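PDB 4UEJ: galactitol 1-phosphate 5-dehydrogenase from Escherichia coli, which oxidises galactitol 1-phosphate to D-tagatose 6-phosphate with NAD(+) as the hydride acceptor, and binds two zinc ions per subunit. Local coordinates for residues G58-G63 and I143-V148; E160-I165 and H253-L258; F90-C95 and S101-Y106. One frame throughout, in Å; residues are numbered along the deposited sequence.

How the interactions relate
Interaction 1 is the deepest: all its touching residues are buried, and two glutamates meet there across a zinc-bound water. Interaction 3, also a largely buried contact, has a zinc ion held by cysteine sulphurs, with Glu-94 and Gln-102 beside it reaching the second subunit. Interaction 2 has no metal and lies near the surface of the nucleotide-binding domain, where one lysine-glutamine bond reaches from the loop before strand 163-167 to strand 255-258, across the intervening strand 231-235. Helix 143-155 of interaction 1 leads along the chain into strand 163-167. The three do not touch, their centres being 21 to 29 Å apart, yet interactions 2 and 3 both reach the second subunit.

Interaction 1 of 3, residues G58-G63 and I143-V148; sequences GHEFSG and IEPITV. With ZN (zinc ion), chain D.
The catalytic zinc site of this zinc-containing dehydrogenase brings His-59, Glu-60, Glu-144 and Pro-145 together around one metal-bound water. NE2 of His-59 binds the zinc at 2.1 Å, and a water is a second ligand, 2.0 Å from the metal; Cys-38 is a further one. The same water donates to OE2 of Glu-60 at 2.6 Å and to OE1 of Glu-144, also at 2.6 Å. The two acceptors subtend about 103° at the water oxygen, close to the tetrahedral value, so both of its hydrogens can be spent on carboxylates while the oxygen faces the metal. Glu-144 is expected by similarity to be a zinc ligand, but in this closed, glycerol-bound state its nearer oxygen, OE1, stays 3.8 Å from the zinc; the zinc-bound water bridges the two, which leaves the Glu-144 carboxylate in the second shell.

The Glu-144 carboxylate comes to the edge of the His-59 ring, not over a face: OE2 is 3.6 Å from CD2, and the ring and carboxylate planes are 85° apart. CG of Glu-144 rests against the backbone O of His-59 at 3.6 Å, and a bend at chi2 (-85°) turns the carboxylate from there toward the water. Glu-60, extended beyond CG, runs across Glu-144 at about a right angle, its OE2 lying 3.8 Å from CB of Pro-145. Its other oxygen, OE1, is held by a salt bridge with Lys-341, which helps fix the rotation of the carboxylate. Strand 60-68, paired antiparallel with 27-36, thus faces the start of helix 143-155, which is backed by Ile-172 of helix 171-182 and Trp-299 of helix 297-307.

Interaction 2 of 3, residues E160-I165 and H253-L258; sequences ENKNVI and HAQLAL
NZ of Lys-162 is gripped by two oxygens: OE1 of Gln-255, at 2.8 Å, and the backbone O of Gly-158. The bond to Gln-255 has good geometry at both ends. At the acceptor, the ammonium nitrogen lies in the carbonyl plane with a C=O...N angle of 126°, which places it on a lone pair of OE1. That lone pair is on the side of the amide nitrogen, since NE2 of Gln-255 is 3.8 Å from NZ. At the donor, CE, NZ and OE1 make an angle of about 103°, near what an N-H of a tetrahedral ammonium group requires. The aliphatic part of the lysine also comes close, with CE 3.4 Å from OE1 of Gln-255, so the oxygen rides beside the last methylene as well as the charge.

The two side chains cross at about a right angle. Lys-162 is stretched out beyond CG, with every later torsion near 180°, and this length lets it span CA atoms of Lys-162 and Gln-255 that are 9.8 Å apart. The amide of Gln-255 cannot easily flip, because its NE2 donates to the backbone O of Ala-156; together with the bond from NZ, this fixes which end is oxygen. Both groups thereby tie to the chain just after helix 143-155. Close by, the ring of His-253 stacks on Phe-99 of the second subunit.

Strands 163-167 and 255-258 do not pair directly; strand 231-235 lies between them, and Gln-255 packs on its Leu-232. The bond therefore bridges over strand 231-235 at the N-terminal ends of the strands of the six-stranded parallel sheet, with order 3-2-1-4-5-6, that defines a Rossmann fold.

Interaction 3 of 3, residues F90-C95 and S101-Y106; sequences FTCPEC and SQCAKY. With ZN (zinc ion), chain C.
From Phe-90 onward, the first residue to meet 101-106 is Cys-92, whose SG binds the zinc at 2.3 Å and lies 4.1 Å from SG of Cys-103, a ligand of the same ion. The SG of Cys-92 sits between its own backbone N and carbonyl carbon (chi1 69°), which lets it also accept from N of Cys-95 at 3.4 Å, an N-cap of the short helix 93-96.

Glu-94 lies on that helix and points toward Gln-102. Its CG packs 3.7 Å from the backbone O of Gln-102 and 3.9 Å from its CB, and the two side chains cross at about a right angle. Their polar ends lead elsewhere: OE2 of Glu-94 makes a salt bridge with Arg-228 of the second subunit, and NE2 of Gln-102 donates to the backbone O of Arg-278 of the second subunit.

With Cys-89 as fourth ligand, the cysteines form the four-cysteine structural zinc site familiar from medium-chain alcohol dehydrogenases, in which a CxxCxxC run and one later cysteine enclose the metal. Angles at the zinc between the sulphurs of Cys-92, Cys-95 and Cys-103 run from about 104° to 117°, as expected for tetrahedral coordination.

Cys-95 ends the segment. Its SG binds the zinc at 2.3 Å, touches CB of Cys-103 at 3.7 Å and takes a weak bond from N of Phe-90. Facing it, Cys-103 keeps SG trans to its backbone N, which carries the sulphur to within 2.5 Å of the zinc.

Interaction 1 of 3, residues G58-G63 and I143-V148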
loop_
_atom_site.group_PDB
_atom_site.type_symbol
_atom_site.label_atom_id
_atom_site.label_comp_id
_atom_site.label_asym_id
_atom_site.label_seq_id
_atom_site.Cartn_x
_atom_site.Cartn_y
_atom_site.Cartn_z
ATOM N N GLY A 58 10.938 28.235 -2.192
ATOM C CA GLY A 58 12.190 27.767 -2.763
ATOM C C GLY A 58 12.927 26.749 -1.904
ATOM O O GLY A 58 13.593 27.124 -0.929
ATOM N N HIS A 59 12.839 25.472 -2.275
ATOM C CA HIS A 59 13.553 24.429 -1.537
ATOM C C HIS A 59 14.431 23.549 -2.421
ATOM O O HIS A 59 14.869 22.468 -2.008
ATOM C CB HIS A 59 12.568 23.549 -0.756
ATOM C CG HIS A 59 11.555 22.847 -1.606
ATOM N ND1 HIS A 59 10.379 23.441 -2.009
ATOM C CD2 HIS A 59 11.527 21.586 -2.099
ATOM C CE1 HIS A 59 9.673 22.576 -2.721
ATOM N NE2 HIS A 59 10.350 21.447 -2.790
ATOM N N GLU A 60 14.692 24.024 -3.633
ATOM C CA GLU A 60 15.479 23.298 -4.616
ATOM C C GLU A 60 16.553 24.244 -5.095
ATOM O O GLU A 60 16.410 24.847 -6.158
ATOM C CB GLU A 60 14.626 22.852 -5.810
ATOM C CG GLU A 60 13.427 21.978 -5.495
ATOM C CD GLU A 60 12.622 21.653 -6.748
ATOM O OE1 GLU A 60 12.792 22.364 -7.761
ATOM O OE2 GLU A 60 11.837 20.676 -6.737
ATOM N N PHE A 61 17.612 24.416 -4.316
ATOM C CA PHE A 61 18.588 25.412 -4.709
ATOM C C PHE A 61 20.017 25.095 -4.315
ATOM O O PHE A 61 20.279 24.238 -3.476
ATOM C CB PHE A 61 18.198 26.803 -4.166
ATOM C CG PHE A 61 18.158 26.925 -2.658
ATOM C CD1 PHE A 61 16.982 26.700 -1.964
ATOM C CD2 PHE A 61 19.271 27.362 -1.951
ATOM C CE1 PHE A 61 16.928 26.856 -0.578
ATOM C CE2 PHE A 61 19.226 27.523 -0.559
ATOM C CZ PHE A 61 18.058 27.294 0.119
ATOM N N SER A 62 20.938 25.794 -4.972
ATOM C CA SER A 62 22.356 25.675 -4.691
ATOM C C SER A 62 22.994 27.049 -4.652
ATOM O O SER A 62 22.401 28.037 -5.075
ATOM C CB SER A 62 23.051 24.815 -5.750
ATOM O OG SER A 62 22.875 25.391 -7.032
ATOM N N GLY A 63 24.217 27.099 -4.156
ATOM C CA GLY A 63 24.933 28.356 -4.084
ATOM C C GLY A 63 26.249 28.147 -3.382
ATOM O O GLY A 63 26.713 27.015 -3.233
ATOM N N ILE A 143 19.585 18.458 -7.060
ATOM C CA ILE A 143 19.848 17.335 -6.162
ATOM C C ILE A 143 18.631 16.970 -5.324
ATOM O O ILE A 143 18.289 15.793 -5.217
ATOM C CB ILE A 143 21.029 17.626 -5.244
ATOM C CG1 ILE A 143 22.300 17.709 -6.082
ATOM C CG2 ILE A 143 21.175 16.537 -4.180
ATOM C CD1 ILE A 143 23.538 17.717 -5.246
ATOM N N GLU A 144 17.979 17.970 -4.736
ATOM C CA GLU A 144 16.800 17.723 -3.930
ATOM C C GLU A 144 15.684 17.014 -4.740
ATOM O O GLU A 144 15.174 15.972 -4.294
ATOM C CB GLU A 144 16.326 19.039 -3.298
ATOM C CG GLU A 144 15.425 18.873 -2.088
ATOM C CD GLU A 144 13.979 18.696 -2.453
ATOM O OE1 GLU A 144 13.645 18.841 -3.646
ATOM O OE2 GLU A 144 13.173 18.388 -1.546
ATOM N N PRO A 145 15.331 17.526 -5.940
ATOM C CA PRO A 145 14.294 16.777 -6.667
ATOM C C PRO A 145 14.738 15.380 -7.150
ATOM O O PRO A 145 13.878 14.483 -7.225
ATOM C CB PRO A 145 13.947 17.709 -7.852
ATOM C CG PRO A 145 15.046 18.707 -7.920
ATOM C CD PRO A 145 15.526 18.874 -6.508
ATOM N N ILE A 146 16.027 15.173 -7.413
ATOM C CA ILE A 146 16.517 13.823 -7.715
ATOM C C ILE A 146 16.243 12.891 -6.543
ATOM O O ILE A 146 15.765 11.769 -6.714
ATOM C CB ILE A 146 18.007 13.818 -8.019
ATOM C CG1 ILE A 146 18.249 14.522 -9.352
ATOM C CG2 ILE A 146 18.542 12.380 -8.141
ATOM C CD1 ILE A 146 19.681 14.864 -9.545
ATOM N N THR A 147 16.531 13.371 -5.339
ATOM C CA THR A 147 16.395 12.492 -4.185
ATOM C C THR A 147 14.958 12.091 -3.900
ATOM O O THR A 147 14.749 11.115 -3.210
ATOM C CB THR A 147 16.979 13.100 -2.890
ATOM O OG1 THR A 147 16.254 14.283 -2.522
ATOM C CG2 THR A 147 18.482 13.400 -3.073
ATOM N N VAL A 148 13.982 12.839 -4.405
ATOM C CA VAL A 148 12.583 12.449 -4.232
ATOM C C VAL A 148 12.346 11.051 -4.825
ATOM O O VAL A 148 11.833 10.138 -4.146
ATOM C CB VAL A 148 11.634 13.457 -4.878
ATOM C CG1 VAL A 148 10.210 12.960 -4.817
ATOM C CG2 VAL A 148 11.753 14.811 -4.175
HETATM ZN ZN ZN D . 9.880 19.638 -3.725
HETATM O O HOH W 1 11.377 18.978 -4.890
#

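Interaction 2 of 3, residues E160-I165 and H253-L258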
loop_
_atom_site.group_PDB
_atom_site.type_symbol
_atom_site.label_atom_id
_atom_site.label_comp_id
_atom_site.label_asym_id
_atom_site.label_seq_id
_atom_site.Cartn_x
_atom_site.Cartn_y
_atom_site.Cartn_z
ATOM N N GLU A 160 16.615 -2.333 -9.335
ATOM C CA GLU A 160 17.427 -3.232 -10.158
ATOM C C GLU A 160 16.663 -4.462 -10.676
ATOM O O GLU A 160 16.028 -5.197 -9.913
ATOM C CB GLU A 160 18.670 -3.681 -9.385
ATOM C CG GLU A 160 19.516 -4.685 -10.152
ATOM C CD GLU A 160 21.006 -4.417 -10.044
ATOM O OE1 GLU A 160 21.459 -3.909 -8.994
ATOM O OE2 GLU A 160 21.727 -4.711 -11.022
ATOM N N ASN A 161 16.743 -4.672 -11.988
ATOM C CA ASN A 161 16.028 -5.736 -12.689
ATOM C C ASN A 161 14.513 -5.664 -12.554
ATOM O O ASN A 161 13.831 -6.641 -12.823
ATOM C CB ASN A 161 16.511 -7.108 -12.215
ATOM C CG ASN A 161 17.986 -7.288 -12.416
ATOM O OD1 ASN A 161 18.527 -6.884 -13.442
ATOM N ND2 ASN A 161 18.657 -7.871 -11.429
ATOM N N LYS A 162 13.983 -4.514 -12.150
ATOM C CA LYS A 162 12.537 -4.343 -12.106
ATOM C C LYS A 162 11.993 -3.657 -13.349
ATOM O O LYS A 162 12.701 -2.944 -14.077
ATOM C CB LYS A 162 12.117 -3.560 -10.855
ATOM C CG LYS A 162 12.478 -4.268 -9.565
ATOM C CD LYS A 162 11.963 -3.539 -8.325
ATOM C CE LYS A 162 12.325 -4.309 -7.056
ATOM N NZ LYS A 162 12.052 -3.556 -5.776
ATOM N N ASN A 163 10.711 -3.885 -13.593
ATOM C CA ASN A 163 10.020 -3.197 -14.662
ATOM C C ASN A 163 9.395 -1.944 -14.084
ATOM O O ASN A 163 8.344 -1.989 -13.440
ATOM C CB ASN A 163 8.981 -4.117 -15.299
ATOM C CG ASN A 163 9.630 -5.234 -16.082
ATOM O OD1 ASN A 163 10.482 -4.974 -16.934
ATOM N ND2 ASN A 163 9.265 -6.482 -15.777
ATOM N N VAL A 164 10.070 -0.830 -14.301
ATOM C CA VAL A 164 9.709 0.417 -13.658
ATOM C C VAL A 164 8.723 1.156 -14.537
ATOM O O VAL A 164 8.869 1.224 -15.771
ATOM C CB VAL A 164 10.960 1.276 -13.363
ATOM C CG1 VAL A 164 10.579 2.667 -12.841
ATOM C CG2 VAL A 164 11.829 0.563 -12.331
ATOM N N ILE A 165 7.696 1.688 -13.899
ATOM C CA ILE A 165 6.716 2.505 -14.591
ATOM C C ILE A 165 6.645 3.830 -13.858
ATOM O O ILE A 165 6.356 3.864 -12.658
ATOM C CB ILE A 165 5.332 1.828 -14.625
ATOM C CG1 ILE A 165 5.436 0.445 -15.268
ATOM C CG2 ILE A 165 4.310 2.709 -15.343
ATOM C CD1 ILE A 165 4.101 -0.310 -15.304
ATOM N N HIS A 253 1.612 -8.659 -7.972
ATOM C CA HIS A 253 2.511 -8.260 -6.890
ATOM C C HIS A 253 3.363 -7.028 -7.203
ATOM O O HIS A 253 4.459 -6.892 -6.661
ATOM C CB HIS A 253 3.430 -9.423 -6.514
ATOM C CG HIS A 253 2.710 -10.576 -5.890
ATOM N ND1 HIS A 253 2.905 -10.951 -4.579
ATOM C CD2 HIS A 253 1.779 -11.425 -6.388
ATOM C CE1 HIS A 253 2.138 -11.990 -4.300
ATOM N NE2 HIS A 253 1.447 -12.299 -5.381
ATOM N N ALA A 254 2.852 -6.120 -8.039
ATOM C CA ALA A 254 3.575 -4.895 -8.324
ATOM C C ALA A 254 3.762 -4.100 -7.062
ATOM O O ALA A 254 2.956 -4.195 -6.124
ATOM C CB ALA A 254 2.849 -4.040 -9.390
ATOM N N GLN A 255 4.863 -3.367 -7.024
ATOM C CA GLN A 255 5.074 -2.345 -6.012
ATOM C C GLN A 255 4.596 -1.023 -6.562
ATOM O O GLN A 255 4.953 -0.631 -7.682
ATOM C CB GLN A 255 6.540 -2.235 -5.619
ATOM C CG GLN A 255 7.084 -3.413 -4.844
ATOM C CD GLN A 255 8.582 -3.327 -4.730
ATOM O OE1 GLN A 255 9.297 -3.316 -5.743
ATOM N NE2 GLN A 255 9.069 -3.217 -3.509
ATOM N N LEU A 256 3.796 -0.309 -5.783
ATOM C CA LEU A 256 3.297 0.995 -6.217
ATOM C C LEU A 256 3.681 2.071 -5.214
ATOM O O LEU A 256 3.078 2.183 -4.143
ATOM C CB LEU A 256 1.779 0.966 -6.405
ATOM C CG LEU A 256 1.029 2.293 -6.553
ATOM C CD1 LEU A 256 1.655 3.183 -7.626
ATOM C CD2 LEU A 256 -0.429 2.017 -6.859
ATOM N N ALA A 257 4.678 2.867 -5.587
ATOM C CA ALA A 257 5.191 3.929 -4.724
ATOM C C ALA A 257 4.479 5.235 -5.003
ATOM O O ALA A 257 4.465 5.731 -6.137
ATOM C CB ALA A 257 6.684 4.100 -4.903
ATOM N N LEU A 258 3.897 5.800 -3.954
ATOM C CA LEU A 258 3.103 7.008 -4.083
ATOM C C LEU A 258 3.970 8.183 -3.689
ATOM O O LEU A 258 4.367 8.298 -2.539
ATOM C CB LEU A 258 1.857 6.941 -3.197
ATOM C CG LEU A 258 0.890 5.782 -3.453
ATOM C CD1 LEU A 258 -0.226 5.798 -2.414
ATOM C CD2 LEU A 258 0.320 5.843 -4.856
#

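Interaction 3 of 3, residues F90-C95 and S101-Y106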
loop_
_atom_site.group_PDB
_atom_site.type_symbol
_atom_site.label_atom_id
_atom_site.label_comp_id
_atom_site.label_asym_id
_atom_site.label_seq_id
_atom_site.Cartn_x
_atom_site.Cartn_y
_atom_site.Cartn_z
ATOM N N PHE A 90 15.653 15.864 15.510
ATOM C CA PHE A 90 16.710 14.888 15.800
ATOM C C PHE A 90 16.673 14.295 17.202
ATOM O O PHE A 90 17.613 13.597 17.603
ATOM C CB PHE A 90 18.098 15.498 15.565
ATOM C CG PHE A 90 18.399 15.762 14.131
ATOM C CD1 PHE A 90 18.514 14.718 13.234
ATOM C CD2 PHE A 90 18.590 17.059 13.681
ATOM C CE1 PHE A 90 18.797 14.965 11.905
ATOM C CE2 PHE A 90 18.871 17.312 12.356
ATOM C CZ PHE A 90 18.983 16.264 11.471
ATOM N N THR A 91 15.606 14.553 17.951
ATOM C CA THR A 91 15.559 14.078 19.334
ATOM C C THR A 91 14.248 13.393 19.729
ATOM O O THR A 91 14.124 12.925 20.854
ATOM C CB THR A 91 15.803 15.232 20.329
ATOM O OG1 THR A 91 14.740 16.186 20.226
ATOM C CG2 THR A 91 17.140 15.914 20.041
ATOM N N CYS A 92 13.280 13.340 18.818
ATOM C CA CYS A 92 12.025 12.627 19.088
ATOM C C CYS A 92 12.201 11.160 18.703
ATOM O O CYS A 92 13.161 10.824 18.016
ATOM C CB CYS A 92 10.865 13.246 18.317
ATOM S SG CYS A 92 10.973 12.992 16.529
ATOM N N PRO A 93 11.288 10.279 19.154
ATOM C CA PRO A 93 11.450 8.854 18.842
ATOM C C PRO A 93 11.517 8.559 17.349
ATOM O O PRO A 93 12.314 7.715 16.955
ATOM C CB PRO A 93 10.202 8.218 19.465
ATOM C CG PRO A 93 9.874 9.111 20.603
ATOM C CD PRO A 93 10.186 10.504 20.110
ATOM N N GLU A 94 10.698 9.232 16.545
ATOM C CA GLU A 94 10.741 9.050 15.096
ATOM C C GLU A 94 12.131 9.385 14.541
ATOM O O GLU A 94 12.698 8.617 13.771
ATOM C CB GLU A 94 9.671 9.908 14.417
ATOM C CG GLU A 94 8.258 9.321 14.437
ATOM C CD GLU A 94 7.512 9.573 15.745
ATOM O OE1 GLU A 94 8.134 10.046 16.722
ATOM O OE2 GLU A 94 6.293 9.294 15.790
ATOM N N CYS A 95 12.683 10.528 14.947
ATOM C CA CYS A 95 14.002 10.939 14.450
ATOM C C CYS A 95 15.072 9.941 14.864
ATOM O O CYS A 95 15.946 9.601 14.080
ATOM C CB CYS A 95 14.387 12.331 14.957
ATOM S SG CYS A 95 13.629 13.716 14.079
ATOM N N SER A 101 11.129 12.252 8.207
ATOM C CA SER A 101 9.982 12.847 7.558
ATOM C C SER A 101 8.701 12.644 8.363
ATOM O O SER A 101 7.654 13.191 8.014
ATOM C CB SER A 101 9.847 12.277 6.144
ATOM O OG SER A 101 11.046 12.549 5.436
ATOM N N GLN A 102 8.796 11.883 9.452
ATOM C CA GLN A 102 7.686 11.762 10.388
ATOM C C GLN A 102 7.941 12.537 11.676
ATOM O O GLN A 102 7.199 12.393 12.654
ATOM C CB GLN A 102 7.402 10.287 10.717
ATOM C CG GLN A 102 6.736 9.519 9.566
ATOM C CD GLN A 102 7.719 9.126 8.483
ATOM O OE1 GLN A 102 8.796 8.613 8.771
ATOM N NE2 GLN A 102 7.356 9.375 7.226
ATOM N N CYS A 103 8.985 13.355 11.684
ATOM C CA CYS A 103 9.212 14.232 12.830
ATOM C C CYS A 103 7.990 15.141 13.002
ATOM O O CYS A 103 7.493 15.703 12.029
ATOM C CB CYS A 103 10.483 15.063 12.635
ATOM S SG CYS A 103 10.785 16.190 13.981
ATOM N N ALA A 104 7.483 15.260 14.222
ATOM C CA ALA A 104 6.291 16.075 14.455
ATOM C C ALA A 104 6.658 17.555 14.497
ATOM O O ALA A 104 5.816 18.421 14.251
ATOM C CB ALA A 104 5.599 15.659 15.741
ATOM N N LYS A 105 7.924 17.836 14.795
ATOM C CA LYS A 105 8.393 19.212 14.923
ATOM C C LYS A 105 9.526 19.523 13.952
ATOM O O LYS A 105 10.622 19.892 14.376
ATOM C CB LYS A 105 8.855 19.480 16.353
ATOM C CG LYS A 105 8.433 20.834 16.901
ATOM C CD LYS A 105 9.380 21.306 17.993
ATOM C CE LYS A 105 8.616 22.008 19.108
ATOM N NZ LYS A 105 9.478 22.939 19.882
ATOM N N TYR A 106 9.274 19.372 12.656
ATOM C CA TYR A 106 10.317 19.679 11.683
ATOM C C TYR A 106 10.070 21.027 11.018
ATOM O O TYR A 106 8.929 21.463 10.872
ATOM C CB TYR A 106 10.458 18.563 10.638
ATOM C CG TYR A 106 9.335 18.342 9.630
ATOM C CD1 TYR A 106 9.118 19.227 8.569
ATOM C CD2 TYR A 106 8.545 17.200 9.691
ATOM C CE1 TYR A 106 8.130 18.989 7.627
ATOM C CE2 TYR A 106 7.543 16.964 8.762
ATOM C CZ TYR A 106 7.340 17.860 7.734
ATOM O OH TYR A 106 6.348 17.614 6.810
HETATM ZN ZN ZN C . 12.099 14.743 15.476
#